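Local coordinates for protein beta-glucosidase (Saccharopolyspora erythraea D, PDB 5M6G) that probably hydrolyses terminal, non-reducing beta-D-glucosyl residues, releasing beta-D-glucose, as a two-domain glycoside hydrolase of family 3, at residues Lys426-Asp439 and Ala472-Gly486. Residues are numbered along the deposited sequence; the frame is centred on the assembly and turned at random.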
# COMPACT_ATOMS: atom_id res chain seq x y z
N LYS A 426 16.81 -7.59 30.55
CA LYS A 426 16.47 -9.01 30.63
C LYS A 426 17.06 -9.59 31.92
O LYS A 426 17.94 -10.46 31.90
CB LYS A 426 16.98 -9.75 29.40
CG LYS A 426 16.68 -9.07 28.07
CD LYS A 426 17.50 -9.71 26.96
CE LYS A 426 17.45 -8.90 25.68
NZ LYS A 426 18.34 -9.49 24.62
N ASP A 427 16.58 -9.08 33.06
CA ASP A 427 17.16 -9.43 34.35
C ASP A 427 16.34 -10.45 35.14
O ASP A 427 16.88 -11.07 36.06
CB ASP A 427 17.36 -8.18 35.22
CG ASP A 427 16.06 -7.41 35.46
OD1 ASP A 427 14.97 -7.97 35.21
OD2 ASP A 427 16.14 -6.24 35.91
N GLY A 428 15.06 -10.63 34.81
CA GLY A 428 14.22 -11.60 35.49
C GLY A 428 13.07 -11.03 36.30
O GLY A 428 12.19 -11.81 36.71
N GLY A 429 13.02 -9.72 36.57
CA GLY A 429 11.90 -9.17 37.33
C GLY A 429 10.61 -9.20 36.53
O GLY A 429 10.60 -9.15 35.31
N LYS A 430 9.49 -9.31 37.25
CA LYS A 430 8.18 -9.39 36.61
C LYS A 430 7.90 -8.17 35.75
O LYS A 430 8.17 -7.03 36.15
CB LYS A 430 7.08 -9.47 37.67
CG LYS A 430 7.08 -10.68 38.55
CD LYS A 430 6.43 -10.33 39.87
CE LYS A 430 5.00 -9.88 39.67
NZ LYS A 430 4.26 -9.92 40.97
N LEU A 431 7.34 -8.40 34.57
CA LEU A 431 6.89 -7.33 33.68
C LEU A 431 5.38 -7.40 33.53
O LEU A 431 4.78 -8.48 33.59
CB LEU A 431 7.55 -7.43 32.30
CG LEU A 431 9.03 -7.06 32.26
CD1 LEU A 431 9.62 -7.41 30.91
CD2 LEU A 431 9.21 -5.57 32.55
N PHE A 432 4.76 -6.24 33.35
CA PHE A 432 3.33 -6.20 33.04
C PHE A 432 3.13 -5.65 31.63
O PHE A 432 3.76 -4.67 31.24
CB PHE A 432 2.55 -5.34 34.04
CG PHE A 432 1.09 -5.69 34.09
CD1 PHE A 432 0.19 -5.20 33.15
CD2 PHE A 432 0.62 -6.59 35.05
CE1 PHE A 432 -1.15 -5.55 33.19
CE2 PHE A 432 -0.71 -6.94 35.09
CZ PHE A 432 -1.60 -6.43 34.16
N VAL A 433 2.23 -6.29 30.89
CA VAL A 433 1.87 -5.83 29.55
C VAL A 433 0.36 -5.67 29.48
O VAL A 433 -0.39 -6.51 30.00
CB VAL A 433 2.38 -6.80 28.46
CG1 VAL A 433 2.01 -6.27 27.04
CG2 VAL A 433 3.89 -6.95 28.58
N ALA A 434 -0.08 -4.57 28.86
CA ALA A 434 -1.50 -4.27 28.70
C ALA A 434 -1.69 -3.58 27.36
O ALA A 434 -0.72 -3.24 26.67
CB ALA A 434 -2.02 -3.39 29.83
N GLY A 435 -2.94 -3.36 27.01
CA GLY A 435 -3.28 -2.62 25.79
C GLY A 435 -3.96 -3.49 24.75
O GLY A 435 -3.61 -4.67 24.57
N LYS A 436 -4.94 -2.91 24.04
CA LYS A 436 -5.66 -3.68 23.02
C LYS A 436 -4.79 -4.01 21.81
O LYS A 436 -5.20 -4.84 20.99
CB LYS A 436 -6.91 -2.92 22.58
CG LYS A 436 -6.65 -1.67 21.74
CD LYS A 436 -7.95 -1.15 21.11
CE LYS A 436 -7.73 0.14 20.32
NZ LYS A 436 -7.48 1.36 21.17
N ASN A 437 -3.63 -3.38 21.67
CA ASN A 437 -2.73 -3.67 20.56
C ASN A 437 -1.52 -4.50 20.98
O ASN A 437 -0.59 -4.66 20.18
CB ASN A 437 -2.30 -2.37 19.88
CG ASN A 437 -3.42 -1.76 19.07
OD1 ASN A 437 -4.42 -2.43 18.82
ND2 ASN A 437 -3.27 -0.49 18.64
N ALA A 438 -1.52 -5.04 22.20
CA ALA A 438 -0.35 -5.78 22.70
C ALA A 438 -0.25 -7.19 22.14
O ALA A 438 0.87 -7.72 22.02
CB ALA A 438 -0.39 -5.85 24.24
N ASP A 439 -1.38 -7.83 21.84
CA ASP A 439 -1.42 -9.26 21.55
C ASP A 439 -2.40 -9.51 20.42
O ASP A 439 -3.34 -10.30 20.53
CB ASP A 439 -1.81 -10.05 22.80
CG ASP A 439 -1.63 -11.56 22.63
OD1 ASP A 439 -0.71 -11.97 21.90
OD2 ASP A 439 -2.41 -12.33 23.24
N ALA A 472 11.79 -11.99 24.45
CA ALA A 472 12.93 -11.15 24.78
C ALA A 472 13.29 -11.27 26.25
O ALA A 472 14.45 -11.49 26.61
CB ALA A 472 12.64 -9.69 24.41
N ALA A 473 12.29 -11.14 27.12
CA ALA A 473 12.47 -11.27 28.56
C ALA A 473 12.25 -12.72 28.97
O ALA A 473 11.37 -13.06 29.77
CB ALA A 473 11.53 -10.33 29.30
N SER A 474 13.08 -13.59 28.39
CA SER A 474 12.82 -15.03 28.45
C SER A 474 13.02 -15.60 29.85
O SER A 474 12.51 -16.68 30.14
CB SER A 474 13.71 -15.77 27.45
OG SER A 474 15.06 -15.37 27.55
N GLY A 475 13.75 -14.90 30.71
CA GLY A 475 13.88 -15.27 32.10
C GLY A 475 12.90 -14.58 33.02
O GLY A 475 12.98 -14.78 34.24
N SER A 476 11.97 -13.79 32.49
CA SER A 476 11.07 -12.99 33.31
C SER A 476 9.66 -13.54 33.23
O SER A 476 9.21 -14.00 32.17
CB SER A 476 11.06 -11.52 32.86
OG SER A 476 12.31 -10.88 33.08
N GLU A 477 8.96 -13.47 34.36
CA GLU A 477 7.51 -13.60 34.35
C GLU A 477 6.91 -12.38 33.66
O GLU A 477 7.32 -11.24 33.91
CB GLU A 477 6.99 -13.69 35.78
CG GLU A 477 5.48 -13.64 35.92
CD GLU A 477 5.05 -13.77 37.38
OE1 GLU A 477 5.93 -13.84 38.26
OE2 GLU A 477 3.82 -13.81 37.64
N VAL A 478 5.95 -12.62 32.76
CA VAL A 478 5.32 -11.54 32.00
C VAL A 478 3.82 -11.72 32.15
O VAL A 478 3.25 -12.70 31.64
CB VAL A 478 5.72 -11.55 30.52
CG1 VAL A 478 5.02 -10.40 29.77
CG2 VAL A 478 7.23 -11.44 30.38
N THR A 479 3.18 -10.79 32.86
CA THR A 479 1.75 -10.81 33.09
C THR A 479 1.08 -9.93 32.05
O THR A 479 1.50 -8.79 31.84
CB THR A 479 1.40 -10.30 34.49
OG1 THR A 479 2.17 -11.00 35.48
CG2 THR A 479 -0.08 -10.46 34.78
N TYR A 480 0.03 -10.44 31.40
CA TYR A 480 -0.69 -9.68 30.40
C TYR A 480 -2.16 -9.58 30.78
O TYR A 480 -2.79 -10.59 31.09
CB TYR A 480 -0.57 -10.31 29.00
CG TYR A 480 -1.58 -9.74 28.04
CD1 TYR A 480 -1.45 -8.44 27.56
CD2 TYR A 480 -2.68 -10.48 27.63
CE1 TYR A 480 -2.38 -7.90 26.68
CE2 TYR A 480 -3.61 -9.96 26.75
CZ TYR A 480 -3.46 -8.67 26.28
OH TYR A 480 -4.39 -8.15 25.42
N ASP A 481 -2.69 -8.37 30.74
CA ASP A 481 -4.13 -8.15 30.82
C ASP A 481 -4.50 -6.99 29.91
O ASP A 481 -3.91 -5.90 30.03
CB ASP A 481 -4.60 -7.85 32.24
CG ASP A 481 -6.11 -7.79 32.36
OD1 ASP A 481 -6.69 -6.71 32.11
OD2 ASP A 481 -6.73 -8.82 32.68
N ARG A 482 -5.48 -7.20 29.03
CA ARG A 482 -5.80 -6.19 28.03
C ARG A 482 -6.03 -4.83 28.67
O ARG A 482 -5.60 -3.80 28.13
CB ARG A 482 -7.03 -6.59 27.22
CG ARG A 482 -7.48 -5.48 26.26
CD ARG A 482 -8.51 -5.99 25.28
NE ARG A 482 -9.15 -4.91 24.54
CZ ARG A 482 -10.06 -5.11 23.59
NH1 ARG A 482 -10.42 -6.35 23.28
NH2 ARG A 482 -10.60 -4.08 22.96
N HIS A 483 -6.70 -4.80 29.82
CA HIS A 483 -7.13 -3.55 30.44
C HIS A 483 -6.25 -3.15 31.62
O HIS A 483 -6.62 -2.23 32.36
CB HIS A 483 -8.59 -3.67 30.88
CG HIS A 483 -9.54 -3.87 29.74
ND1 HIS A 483 -10.09 -2.83 29.03
CD2 HIS A 483 -10.01 -5.01 29.17
CE1 HIS A 483 -10.87 -3.31 28.08
NE2 HIS A 483 -10.84 -4.63 28.14
N GLY A 484 -5.10 -3.78 31.80
CA GLY A 484 -4.23 -3.45 32.91
C GLY A 484 -4.65 -4.02 34.24
O GLY A 484 -4.02 -3.70 35.26
N ASN A 485 -5.68 -4.87 34.28
CA ASN A 485 -6.17 -5.39 35.55
C ASN A 485 -5.16 -6.35 36.17
O ASN A 485 -4.63 -7.22 35.48
CB ASN A 485 -7.51 -6.09 35.35
CG ASN A 485 -8.62 -5.13 35.02
OD1 ASN A 485 -8.61 -3.99 35.47
ND2 ASN A 485 -9.58 -5.58 34.23
N GLY A 486 -4.88 -6.17 37.46
CA GLY A 486 -3.93 -7.01 38.13
C GLY A 486 -2.54 -6.42 38.24
O GLY A 486 -1.69 -7.01 38.91
O HOH W 1 -4.17 -7.19 22.84
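F432 and Y480 bury the most surface where strands 431-434 and 478-480 pair in parallel, with L431 next. The strands are joined by a beta-alpha-beta crossover through helix 465-472, and strand 478-480 is the outermost of the mixed sheet in the family 3 C-terminal domain. The backbones lock in register: L431 N donates to E477 O, T479 N to L431 O (2.9 Å), V433 N to T479 O and D481 N to V433 O. Beyond the strands, G435 N reaches R482 O at 2.9 Å. F432 and T479 share one face of the sheet. With F432 CG anti to the backbone N (chi1 -157°), the phenyl leans over the edge strand, T479 O lying over one ring face. T479 CG2 touches F432 CE2 at 3.6 Å. The far end enters the 481-486 loop, where G484 CA packs on F432 CE1 and N485 O meets the rim near the ring plane, 3.4 Å from F432 CZ. Cut back to an alanine, F432 would lose its ring, which is likely to open a gap between T479 and this loop and leave G484 without its packing partner. D481 OD1 braces the loop in an Asx turn, accepting from H483 N. On the other face sit L431, V433, V478 and Y480: L431 CD1 meets A473 CB just past helix 465-472, V433 and Y480 pack on L466 of that helix, and V433 CG2 touches V478 CG1 at 3.8 Å. The Y480 ring runs beside V433 and on to the 435-438 turn, with A438 CB 3.8 Å from Y480 CE1 and D439 CB over one face. At its end, Y480 OH hydrogen-bonds at 2.8 Å to a water that donates to G435 O and accepts from D439 N.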